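Local coordinates for protein berberine bridge enzyme-like 28 (PDB 5D79) that binds FAD as its cofactor, serves as an oxidoreductase of the berberine bridge enzyme-like family, and is involved in adaptation to salt stress, at residues T92-A97 / A126-R131; I160-K165 / E350-L355; Y195-D200 / P418-N423; N311-L316 / E329-M334. All blocks are in the same frame, centred on the assembly; numbering follows the deposited sequence.

Contact 1: residues T92-A97 / A126-R131; sequences TVIRCA and AVIDLR
I128 pushes its end between V93 and I94, and one methyl, I128 CD1, does most of the work. It sits 3.8 Å from V93 CG1 and also 3.8 Å from I94 CD1, so two residues of helix 87-100 share the same strand side chain. V93 and I128 run past each other in opposite directions, which lets V93 CG1 also lie 3.9 Å from I128 CG1. The swing of V93 CG1 opposite its own amide nitrogen (chi1 174°) is what directs that branch at the strand. I94 approaches differently: its side chain crosses I128 at about a right angle and meets it through the terminal methyls alone. The tight part is this buried trio. It fills a beta-alpha-beta crossover, in which helix 87-100 joins strands 80-82 and 103-107 and rests on strand 125-129 between them; L35 and I82 extend the apolar layer around V93.

R95 marks the exposed outer side of the helix, and beyond the strand the chain opens outward at R131, which is partly exposed. The buried carboxylate of D129 is held by R131 NH2, 2.8 Å from D129 OD2, and by R107; R131 N reaches D129 OD1 at 3.0 Å, closing an Asx turn. With only hydrocarbon touching hydrocarbon, helix and strand are held by shape and burial, and the charged groups at the strand's end pair among themselves and with R107, not with the helix.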
loop_
_atom_site.group_PDB
_atom_site.type_symbol
_atom_site.label_atom_id
_atom_site.label_comp_id
_atom_site.label_asym_id
_atom_site.label_seq_id
_atom_site.Cartn_x
_atom_site.Cartn_y
_atom_site.Cartn_z
ATOM N N THR A 92 -10.352 8.403 23.813
ATOM C CA THR A 92 -9.771 9.259 24.828
ATOM C C THR A 92 -8.565 10.002 24.274
ATOM O O THR A 92 -8.340 11.165 24.607
ATOM C CB THR A 92 -9.375 8.444 26.060
ATOM O OG1 THR A 92 -10.542 7.812 26.592
ATOM C CG2 THR A 92 -8.759 9.332 27.125
ATOM N N VAL A 93 -7.803 9.340 23.411
ATOM C CA VAL A 93 -6.645 9.980 22.807
ATOM C C VAL A 93 -7.079 11.123 21.896
ATOM O O VAL A 93 -6.544 12.224 21.974
ATOM C CB VAL A 93 -5.799 8.988 22.013
ATOM C CG1 VAL A 93 -4.705 9.722 21.293
ATOM C CG2 VAL A 93 -5.201 7.942 22.944
ATOM N N ILE A 94 -8.068 10.854 21.050
ATOM C CA ILE A 94 -8.634 11.864 20.156
ATOM C C ILE A 94 -9.212 13.046 20.929
ATOM O O ILE A 94 -8.930 14.201 20.609
ATOM C CB ILE A 94 -9.748 11.263 19.240
ATOM C CG1 ILE A 94 -9.197 10.120 18.370
ATOM C CG2 ILE A 94 -10.374 12.337 18.370
ATOM C CD1 ILE A 94 -7.781 10.352 17.842
ATOM N N ARG A 95 -10.009 12.761 21.955
ATOM C CA ARG A 95 -10.609 13.816 22.773
ATOM C C ARG A 95 -9.582 14.643 23.559
ATOM O O ARG A 95 -9.627 15.874 23.533
ATOM C CB ARG A 95 -11.636 13.216 23.727
ATOM C CG ARG A 95 -12.803 12.590 22.990
ATOM C CD ARG A 95 -14.044 12.488 23.855
ATOM N NE ARG A 95 -15.040 11.587 23.276
ATOM C CZ ARG A 95 -15.217 10.325 23.659
ATOM N NH1 ARG A 95 -14.469 9.810 24.630
ATOM N NH2 ARG A 95 -16.146 9.575 23.077
ATOM N N CYS A 96 -8.656 13.974 24.240
ATOM C CA CYS A 96 -7.622 14.671 25.012
ATOM C C CYS A 96 -6.653 15.467 24.149
ATOM O O CYS A 96 -6.226 16.550 24.542
ATOM C CB CYS A 96 -6.819 13.683 25.858
ATOM S SG CYS A 96 -7.701 12.981 27.256
ATOM N N ALA A 97 -6.281 14.912 22.994
ATOM C CA ALA A 97 -5.355 15.575 22.078
ATOM C C ALA A 97 -5.904 16.940 21.682
ATOM O O ALA A 97 -5.245 17.974 21.834
ATOM C CB ALA A 97 -5.110 14.711 20.831
ATOM N N ALA A 126 2.256 12.846 18.931
ATOM C CA ALA A 126 2.210 11.566 19.602
ATOM C C ALA A 126 1.795 10.508 18.579
ATOM O O ALA A 126 1.337 10.856 17.487
ATOM C CB ALA A 126 1.247 11.614 20.765
ATOM N N VAL A 127 1.955 9.230 18.926
ATOM C CA VAL A 127 1.617 8.129 18.024
ATOM C C VAL A 127 0.549 7.212 18.610
ATOM O O VAL A 127 0.684 6.742 19.724
ATOM C CB VAL A 127 2.867 7.270 17.679
ATOM C CG1 VAL A 127 2.459 5.974 16.997
ATOM C CG2 VAL A 127 3.838 8.048 16.806
ATOM N N ILE A 128 -0.519 6.976 17.854
ATOM C CA ILE A 128 -1.490 5.925 18.163
ATOM C C ILE A 128 -1.115 4.631 17.408
ATOM O O ILE A 128 -1.495 4.448 16.241
ATOM C CB ILE A 128 -2.941 6.338 17.776
ATOM C CG1 ILE A 128 -3.262 7.758 18.246
ATOM C CG2 ILE A 128 -3.952 5.356 18.337
ATOM C CD1 ILE A 128 -4.576 8.278 17.729
ATOM N N ASP A 129 -0.358 3.755 18.070
ATOM C CA ASP A 129 0.077 2.485 17.488
ATOM C C ASP A 129 -1.006 1.432 17.728
ATOM O O ASP A 129 -1.368 1.157 18.876
ATOM C CB ASP A 129 1.421 2.057 18.100
ATOM C CG ASP A 129 2.085 0.874 17.368
ATOM O OD1 ASP A 129 1.421 -0.153 17.115
ATOM O OD2 ASP A 129 3.300 0.971 17.071
ATOM N N LEU A 130 -1.512 0.844 16.644
ATOM C CA LEU A 130 -2.677 -0.045 16.705
ATOM C C LEU A 130 -2.321 -1.513 16.849
ATOM O O LEU A 130 -3.174 -2.379 16.671
ATOM C CB LEU A 130 -3.540 0.132 15.459
ATOM C CG LEU A 130 -4.112 1.537 15.291
ATOM C CD1 LEU A 130 -4.753 1.689 13.937
ATOM C CD2 LEU A 130 -5.115 1.813 16.391
ATOM N N ARG A 131 -1.068 -1.784 17.197
ATOM C CA ARG A 131 -0.550 -3.142 17.269
ATOM C C ARG A 131 -1.366 -4.104 18.141
ATOM O O ARG A 131 -1.341 -5.304 17.914
ATOM C CB ARG A 131 0.886 -3.107 17.779
ATOM C CG ARG A 131 1.039 -2.698 19.238
ATOM C CD ARG A 131 2.500 -2.625 19.568
ATOM N NE ARG A 131 3.208 -2.003 18.458
ATOM C CZ ARG A 131 4.521 -1.826 18.403
ATOM N NH1 ARG A 131 5.290 -2.229 19.406
ATOM N NH2 ARG A 131 5.061 -1.243 17.341
#

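Contact 2: residues I160-K165 / E350-L355; sequences IGKTTK and ESLGVL
Helix 153-163 of the FAD-binding region meets the loop between helix 336-343 and strand 363-372 at the protein surface, where K162 and K165 close on L352. L352 opens a short 3-10 segment, in which L355 N bonds to L352 O at 3.1 Å, and from there its side chain heads for the helix. The whole contact converges on a single methyl, L352 CD1.

K162 comes in obliquely with the middle of its chain: CD lies 4.0 Å from L352 CD1. Its chain folds at two successive bonds (chi2 -83°, chi3 -64°), which presents the CD methylene, not the ammonium, to the leucine. K165 arrives from beyond the helix and meets the same methyl tip to tip, with NZ 3.9 Å from L352 CD1. That is a van der Waals approach of a charged end to a hydrocarbon, and the polarity of the ammonium is served on the helix itself, by a carbonyl.

L352 also touches Y158 of helix 153-163 and L341 of helix 336-343, and L355 rests on the same two residues, so the exposed lysine chains edge a more apolar patch. On the helix side, I160 O accepts from both T163 N and T164 N. Past the helix, K165 bends at chi2 and curls back over the last turn, where NZ donates to G161 O at 2.7 Å, tilted 32° from the carbonyl plane.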
loop_
_atom_site.group_PDB
_atom_site.type_symbol
_atom_site.label_atom_id
_atom_site.label_comp_id
_atom_site.label_asym_id
_atom_site.label_seq_id
_atom_site.Cartn_x
_atom_site.Cartn_y
_atom_site.Cartn_z
ATOM N N ILE A 160 -7.950 -16.661 6.949
ATOM C CA ILE A 160 -8.673 -17.208 5.809
ATOM C C ILE A 160 -8.118 -18.559 5.345
ATOM O O ILE A 160 -8.821 -19.567 5.369
ATOM C CB ILE A 160 -8.623 -16.249 4.627
ATOM C CG1 ILE A 160 -9.207 -14.891 5.017
ATOM C CG2 ILE A 160 -9.356 -16.850 3.450
ATOM C CD1 ILE A 160 -8.995 -13.814 3.977
ATOM N N GLY A 161 -6.855 -18.573 4.932
ATOM C CA GLY A 161 -6.269 -19.735 4.294
ATOM C C GLY A 161 -6.233 -20.997 5.127
ATOM O O GLY A 161 -6.353 -22.093 4.586
ATOM N N LYS A 162 -6.060 -20.849 6.441
ATOM C CA LYS A 162 -6.052 -21.983 7.376
ATOM C C LYS A 162 -7.452 -22.557 7.618
ATOM O O LYS A 162 -7.582 -23.693 8.065
ATOM C CB LYS A 162 -5.447 -21.567 8.717
ATOM C CG LYS A 162 -3.969 -21.308 8.677
ATOM C CD LYS A 162 -3.206 -22.602 8.793
ATOM C CE LYS A 162 -3.456 -23.261 10.145
ATOM N NZ LYS A 162 -2.694 -24.525 10.284
ATOM N N THR A 163 -8.481 -21.756 7.319
ATOM C CA THR A 163 -9.887 -22.094 7.576
ATOM C C THR A 163 -10.601 -22.685 6.366
ATOM O O THR A 163 -11.357 -23.642 6.486
ATOM C CB THR A 163 -10.695 -20.853 8.026
ATOM O OG1 THR A 163 -10.029 -20.195 9.113
ATOM C CG2 THR A 163 -12.101 -21.259 8.453
ATOM N N THR A 164 -10.375 -22.086 5.204
ATOM C CA THR A 164 -10.993 -22.548 3.971
ATOM C C THR A 164 -10.061 -22.343 2.807
ATOM O O THR A 164 -9.302 -21.387 2.791
ATOM C CB THR A 164 -12.302 -21.824 3.668
ATOM O OG1 THR A 164 -12.848 -22.340 2.448
ATOM C CG2 THR A 164 -12.073 -20.320 3.527
ATOM N N LYS A 165 -10.126 -23.245 1.833
ATOM C CA LYS A 165 -9.316 -23.130 0.628
ATOM C C LYS A 165 -10.091 -22.497 -0.547
ATOM O O LYS A 165 -9.524 -22.236 -1.613
ATOM C CB LYS A 165 -8.787 -24.510 0.231
ATOM C CG LYS A 165 -8.086 -25.240 1.353
ATOM C CD LYS A 165 -6.830 -24.493 1.811
ATOM C CE LYS A 165 -6.147 -25.206 2.970
ATOM N NZ LYS A 165 -5.126 -24.358 3.642
ATOM N N GLU A 350 6.742 -24.252 2.157
ATOM C CA GLU A 350 6.883 -23.653 3.483
ATOM C C GLU A 350 5.549 -23.677 4.248
ATOM O O GLU A 350 4.478 -23.659 3.636
ATOM C CB GLU A 350 7.395 -22.213 3.349
ATOM C CG GLU A 350 7.656 -21.486 4.659
ATOM C CD GLU A 350 9.022 -21.781 5.227
ATOM O OE1 GLU A 350 9.355 -22.974 5.393
ATOM O OE2 GLU A 350 9.773 -20.816 5.494
ATOM N N SER A 351 5.619 -23.717 5.576
ATOM C CA SER A 351 4.418 -23.685 6.415
ATOM C C SER A 351 3.699 -22.331 6.311
ATOM O O SER A 351 4.346 -21.281 6.236
ATOM C CB SER A 351 4.770 -23.999 7.884
ATOM O OG SER A 351 5.467 -22.938 8.528
ATOM N N LEU A 352 2.364 -22.361 6.307
ATOM C CA LEU A 352 1.555 -21.148 6.172
ATOM C C LEU A 352 1.786 -20.155 7.311
ATOM O O LEU A 352 1.463 -18.977 7.193
ATOM C CB LEU A 352 0.075 -21.503 6.108
ATOM C CG LEU A 352 -0.370 -22.393 4.954
ATOM C CD1 LEU A 352 -1.874 -22.674 5.046
ATOM C CD2 LEU A 352 0.004 -21.736 3.636
ATOM N N GLY A 353 2.344 -20.641 8.412
ATOM C CA GLY A 353 2.575 -19.824 9.587
ATOM C C GLY A 353 3.484 -18.628 9.404
ATOM O O GLY A 353 3.443 -17.708 10.209
ATOM N N VAL A 354 4.298 -18.620 8.353
ATOM C CA VAL A 354 5.221 -17.508 8.135
ATOM C C VAL A 354 4.463 -16.244 7.772
ATOM O O VAL A 354 5.007 -15.140 7.815
ATOM C CB VAL A 354 6.238 -17.816 7.036
ATOM C CG1 VAL A 354 6.984 -19.093 7.369
ATOM C CG2 VAL A 354 5.555 -17.931 5.687
ATOM N N LEU A 355 3.197 -16.410 7.414
ATOM C CA LEU A 355 2.352 -15.282 7.065
ATOM C C LEU A 355 2.111 -14.395 8.268
ATOM O O LEU A 355 1.852 -13.198 8.127
ATOM C CB LEU A 355 1.031 -15.778 6.502
ATOM C CG LEU A 355 1.242 -16.510 5.184
ATOM C CD1 LEU A 355 -0.097 -16.935 4.656
ATOM C CD2 LEU A 355 1.985 -15.631 4.177
#

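Contact 3: residues Y195-D200 / P418-N423; sequences YGLAAD and PHRGGN
R420 takes hold of D200 end-on, with one terminal nitrogen to each carboxylate oxygen: NH1 lies 2.9 Å from D200 OD2 and NH2 lies 2.9 Å from D200 OD1. The flat groups are nearly coplanar, 27° apart. NH2 is met by the syn lone pair of OD1, and NH1 approaches OD2 on its syn side as well. A kink early in the arginine chain (chi2 -63°) followed by an extended chi3 of -170° carries the guanidinium across to the aspartate. D200 meets it with CG held beside its own backbone N, opposite the carbonyl carbon. L197 lies obliquely beside the guanidinium, its CG 4.1 Å from R420 NH1.

This bidentate salt bridge ties the loop ahead of strand 202-208, in the FAD-binding region, to the loop that leads into strand 425-434 of the seven-stranded antiparallel sheet. M407 and M410 lie against R420, and T415 adds weak bonds to both charged groups. D200 OD2 has a second duty: L197 N donates to it at 2.9 Å, almost straight, from above the carboxylate plane. Cutting D200 back to alanine is likely to leave the buried R420 without its countercharge and L197 N without this acceptor. At the other end of the arginine, N423 ND2 bonds to R420 O at 2.8 Å across a type II turn.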
loop_
_atom_site.group_PDB
_atom_site.type_symbol
_atom_site.label_atom_id
_atom_site.label_comp_id
_atom_site.label_asym_id
_atom_site.label_seq_id
_atom_site.Cartn_x
_atom_site.Cartn_y
_atom_site.Cartn_z
ATOM N N TYR A 195 -11.101 -9.044 -8.903
ATOM C CA TYR A 195 -11.916 -8.566 -7.797
ATOM C C TYR A 195 -11.664 -7.118 -7.415
ATOM O O TYR A 195 -12.352 -6.587 -6.553
ATOM C CB TYR A 195 -11.701 -9.454 -6.577
ATOM C CG TYR A 195 -12.293 -10.833 -6.745
ATOM C CD1 TYR A 195 -13.650 -10.989 -7.007
ATOM C CD2 TYR A 195 -11.499 -11.976 -6.659
ATOM C CE1 TYR A 195 -14.212 -12.253 -7.167
ATOM C CE2 TYR A 195 -12.051 -13.241 -6.820
ATOM C CZ TYR A 195 -13.407 -13.371 -7.074
ATOM O OH TYR A 195 -13.975 -14.610 -7.228
ATOM N N GLY A 196 -10.699 -6.469 -8.060
ATOM C CA GLY A 196 -10.392 -5.078 -7.758
ATOM C C GLY A 196 -9.500 -4.899 -6.544
ATOM O O GLY A 196 -8.728 -5.792 -6.186
ATOM N N LEU A 197 -9.602 -3.743 -5.900
ATOM C CA LEU A 197 -8.724 -3.421 -4.772
ATOM C C LEU A 197 -9.348 -3.931 -3.482
ATOM O O LEU A 197 -10.522 -4.296 -3.454
ATOM C CB LEU A 197 -8.466 -1.905 -4.678
ATOM C CG LEU A 197 -7.985 -1.160 -5.931
ATOM C CD1 LEU A 197 -7.920 0.340 -5.671
ATOM C CD2 LEU A 197 -6.636 -1.682 -6.389
ATOM N N ALA A 198 -8.565 -3.958 -2.415
ATOM C CA ALA A 198 -9.095 -4.311 -1.099
ATOM C C ALA A 198 -10.236 -3.368 -0.718
ATOM O O ALA A 198 -11.274 -3.805 -0.234
ATOM C CB ALA A 198 -7.983 -4.276 -0.042
ATOM N N ALA A 199 -10.037 -2.078 -0.971
ATOM C CA ALA A 199 -11.034 -1.054 -0.670
ATOM C C ALA A 199 -12.326 -1.263 -1.452
ATOM O O ALA A 199 -13.403 -0.847 -1.019
ATOM C CB ALA A 199 -10.465 0.330 -0.958
ATOM N N ASP A 200 -12.215 -1.907 -2.604
ATOM C CA ASP A 200 -13.380 -2.221 -3.416
ATOM C C ASP A 200 -14.194 -3.351 -2.819
ATOM O O ASP A 200 -15.268 -3.673 -3.332
ATOM C CB ASP A 200 -12.959 -2.592 -4.838
ATOM C CG ASP A 200 -12.284 -1.447 -5.564
ATOM O OD1 ASP A 200 -12.480 -0.276 -5.168
ATOM O OD2 ASP A 200 -11.558 -1.720 -6.533
ATOM N N PRO A 418 -8.689 6.635 -8.240
ATOM C CA PRO A 418 -9.226 7.119 -9.512
ATOM C C PRO A 418 -8.759 6.367 -10.758
ATOM O O PRO A 418 -9.317 6.569 -11.837
ATOM C CB PRO A 418 -8.699 8.550 -9.553
ATOM C CG PRO A 418 -7.331 8.405 -8.983
ATOM C CD PRO A 418 -7.501 7.411 -7.838
ATOM N N HIS A 419 -7.736 5.536 -10.620
ATOM C CA HIS A 419 -7.031 5.003 -11.783
ATOM C C HIS A 419 -7.665 3.733 -12.310
ATOM O O HIS A 419 -7.212 2.628 -12.018
ATOM C CB HIS A 419 -5.571 4.756 -11.425
ATOM C CG HIS A 419 -4.962 5.877 -10.656
ATOM N ND1 HIS A 419 -4.541 7.043 -11.252
ATOM C CD2 HIS A 419 -4.746 6.031 -9.332
ATOM C CE1 HIS A 419 -4.076 7.861 -10.329
ATOM N NE2 HIS A 419 -4.184 7.268 -9.157
ATOM N N ARG A 420 -8.709 3.901 -13.102
ATOM C CA ARG A 420 -9.471 2.771 -13.601
ATOM C C ARG A 420 -9.325 2.675 -15.124
ATOM O O ARG A 420 -8.206 2.642 -15.620
ATOM C CB ARG A 420 -10.943 2.885 -13.168
ATOM C CG ARG A 420 -11.133 3.112 -11.655
ATOM C CD ARG A 420 -10.634 1.963 -10.771
ATOM N NE ARG A 420 -11.069 2.158 -9.388
ATOM C CZ ARG A 420 -11.133 1.208 -8.451
ATOM N NH1 ARG A 420 -10.785 -0.051 -8.722
ATOM N NH2 ARG A 420 -11.555 1.517 -7.233
ATOM N N GLY A 421 -10.439 2.627 -15.853
ATOM C CA GLY A 421 -10.404 2.540 -17.302
ATOM C C GLY A 421 -9.496 3.571 -17.939
ATOM O O GLY A 421 -9.423 4.720 -17.492
ATOM N N GLY A 422 -8.782 3.157 -18.980
ATOM C CA GLY A 422 -7.824 4.029 -19.641
ATOM C C GLY A 422 -6.396 3.842 -19.152
ATOM O O GLY A 422 -5.446 4.365 -19.741
ATOM N N ASN A 423 -6.244 3.108 -18.058
ATOM C CA ASN A 423 -4.921 2.774 -17.545
ATOM C C ASN A 423 -4.623 1.342 -17.876
ATOM O O ASN A 423 -5.337 0.444 -17.447
ATOM C CB ASN A 423 -4.825 3.002 -16.039
ATOM C CG ASN A 423 -5.136 4.416 -15.658
ATOM O OD1 ASN A 423 -4.332 5.319 -15.878
ATOM N ND2 ASN A 423 -6.324 4.630 -15.100
#

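Contact 4: residues N311-L316 / E329-M334; sequences NNLLAL and EGCEEM
No ring or other flat group has a face or edge in the meeting of L313 and L314 with C331; two leucine methyls and one sulfur make it up. C331 SG lies 3.7 Å from L313 CD2 and 3.8 Å from L314 CD2, placed to touch two consecutive residues of the helix at once. The two leucines reach it by different rotations. L313 holds CG opposite its backbone N (chi1 164°), and its side chain sets out toward the strand. L314 instead keeps CG beside its backbone N (chi1 -67°) and sets out to one side of the strand, and only its end, CD2, comes round to the sulfur.

Helix 310-320 here packs against strand 331-334, an outermost strand of the seven-stranded antiparallel sheet, which pairs with strand 253-260. L313 is the buried member. It goes on across the sheet to touch T254 and F256 of strand 253-260, Y306 of strand 298-306 and L284 of strand 284-292. L314 is partly exposed and touches K328, while C331 also meets L326 in the connecting loop. The carboxylate of E333 reaches the start of the helix, where OE2 accepts from the backbone N of V310, just ahead of N311.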
loop_
_atom_site.group_PDB
_atom_site.type_symbol
_atom_site.label_atom_id
_atom_site.label_comp_id
_atom_site.label_asym_id
_atom_site.label_seq_id
_atom_site.Cartn_x
_atom_site.Cartn_y
_atom_site.Cartn_z
ATOM N N ASN A 311 -3.896 -26.556 -17.482
ATOM C CA ASN A 311 -4.068 -26.746 -18.924
ATOM C C ASN A 311 -4.815 -25.566 -19.557
ATOM O O ASN A 311 -4.563 -25.205 -20.707
ATOM C CB ASN A 311 -4.780 -28.074 -19.217
ATOM C CG ASN A 311 -3.856 -29.287 -19.057
ATOM O OD1 ASN A 311 -2.685 -29.156 -18.680
ATOM N ND2 ASN A 311 -4.384 -30.473 -19.341
ATOM N N ASN A 312 -5.712 -24.951 -18.785
ATOM C CA ASN A 312 -6.457 -23.785 -19.235
ATOM C C ASN A 312 -5.581 -22.552 -19.308
ATOM O O ASN A 312 -5.746 -21.719 -20.198
ATOM C CB ASN A 312 -7.647 -23.515 -18.317
ATOM C CG ASN A 312 -8.699 -24.598 -18.401
ATOM O OD1 ASN A 312 -8.674 -25.428 -19.302
ATOM N ND2 ASN A 312 -9.632 -24.593 -17.464
ATOM N N LEU A 313 -4.655 -22.427 -18.364
ATOM C CA LEU A 313 -3.677 -21.348 -18.409
ATOM C C LEU A 313 -2.848 -21.453 -19.686
ATOM O O LEU A 313 -2.633 -20.459 -20.381
ATOM C CB LEU A 313 -2.761 -21.383 -17.180
ATOM C CG LEU A 313 -1.474 -20.558 -17.323
ATOM C CD1 LEU A 313 -1.804 -19.075 -17.402
ATOM C CD2 LEU A 313 -0.462 -20.842 -16.218
ATOM N N LEU A 314 -2.402 -22.670 -19.989
ATOM C CA LEU A 314 -1.474 -22.921 -21.090
ATOM C C LEU A 314 -2.106 -22.651 -22.449
ATOM O O LEU A 314 -1.467 -22.087 -23.336
ATOM C CB LEU A 314 -0.954 -24.369 -21.031
ATOM C CG LEU A 314 -0.056 -24.682 -19.829
ATOM C CD1 LEU A 314 0.324 -26.156 -19.780
ATOM C CD2 LEU A 314 1.174 -23.787 -19.851
ATOM N N ALA A 315 -3.358 -23.071 -22.604
ATOM C CA ALA A 315 -4.094 -22.871 -23.840
ATOM C C ALA A 315 -4.398 -21.398 -24.020
ATOM O O ALA A 315 -4.406 -20.885 -25.141
ATOM C CB ALA A 315 -5.372 -23.678 -23.829
ATOM N N LEU A 316 -4.647 -20.719 -22.906
ATOM C CA LEU A 316 -4.936 -19.294 -22.941
ATOM C C LEU A 316 -3.677 -18.507 -23.303
ATOM O O LEU A 316 -3.744 -17.499 -24.007
ATOM C CB LEU A 316 -5.505 -18.829 -21.601
ATOM C CG LEU A 316 -5.942 -17.366 -21.480
ATOM C CD1 LEU A 316 -7.023 -17.015 -22.478
ATOM C CD2 LEU A 316 -6.419 -17.077 -20.070
ATOM N N GLU A 329 6.339 -26.697 -17.396
ATOM C CA GLU A 329 7.432 -26.762 -16.450
ATOM C C GLU A 329 7.570 -25.449 -15.717
ATOM O O GLU A 329 8.111 -25.398 -14.614
ATOM C CB GLU A 329 8.725 -27.126 -17.176
ATOM C CG GLU A 329 8.767 -28.577 -17.612
ATOM C CD GLU A 329 7.879 -28.912 -18.811
ATOM O OE1 GLU A 329 7.754 -28.087 -19.736
ATOM O OE2 GLU A 329 7.321 -30.030 -18.836
ATOM N N GLY A 330 7.072 -24.388 -16.340
ATOM C CA GLY A 330 7.122 -23.065 -15.752
ATOM C C GLY A 330 5.951 -22.836 -14.823
ATOM O O GLY A 330 5.880 -21.811 -14.156
ATOM N N CYS A 331 5.048 -23.813 -14.769
ATOM C CA CYS A 331 3.805 -23.686 -14.020
ATOM C C CYS A 331 3.727 -24.545 -12.767
ATOM O O CYS A 331 4.327 -25.602 -12.689
ATOM C CB CYS A 331 2.635 -24.043 -14.910
ATOM S SG CYS A 331 2.532 -23.072 -16.387
ATOM N N GLU A 332 2.944 -24.093 -11.802
ATOM C CA GLU A 332 2.722 -24.861 -10.596
ATOM C C GLU A 332 1.296 -24.681 -10.079
ATOM O O GLU A 332 0.887 -23.561 -9.755
ATOM C CB GLU A 332 3.718 -24.461 -9.503
ATOM C CG GLU A 332 3.636 -25.382 -8.301
ATOM C CD GLU A 332 4.804 -25.243 -7.358
ATOM O OE1 GLU A 332 5.696 -24.406 -7.604
ATOM O OE2 GLU A 332 4.824 -25.984 -6.361
ATOM N N GLU A 333 0.549 -25.783 -10.004
ATOM C CA GLU A 333 -0.779 -25.769 -9.410
ATOM C C GLU A 333 -0.667 -25.833 -7.894
ATOM O O GLU A 333 0.071 -26.643 -7.355
ATOM C CB GLU A 333 -1.636 -26.933 -9.941
ATOM C CG GLU A 333 -2.229 -26.687 -11.341
ATOM C CD GLU A 333 -3.263 -27.732 -11.762
ATOM O OE1 GLU A 333 -3.229 -28.853 -11.216
ATOM O OE2 GLU A 333 -4.109 -27.430 -12.640
ATOM N N MET A 334 -1.395 -24.960 -7.210
ATOM C CA MET A 334 -1.398 -24.924 -5.747
ATOM C C MET A 334 -2.671 -24.223 -5.287
ATOM O O MET A 334 -3.482 -23.821 -6.120
ATOM C CB MET A 334 -0.158 -24.200 -5.204
ATOM C CG MET A 334 -0.056 -22.735 -5.640
ATOM S SD MET A 334 1.462 -21.936 -5.101
ATOM C CE MET A 334 2.681 -22.940 -5.912
#

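Along the chain contact 1 comes first and is complete before the others begin; the segments of contacts 2 and 3 then alternate, and contact 4 falls between the two halves of each. Contact 1 stays within the FAD-binding region, on its small four-stranded sheet, and contact 4 within the region of the seven-stranded sheet; their centres are 49 Å apart, on opposite sides of the chain's centre. Contacts 2 and 3 bridge the two regions, with centres 27 Å apart: one at the surface, the other buried and nearer the middle. The FAD-binding region and the large sheet are thus joined at separate points, while contacts 1 and 4 hold helices onto each part.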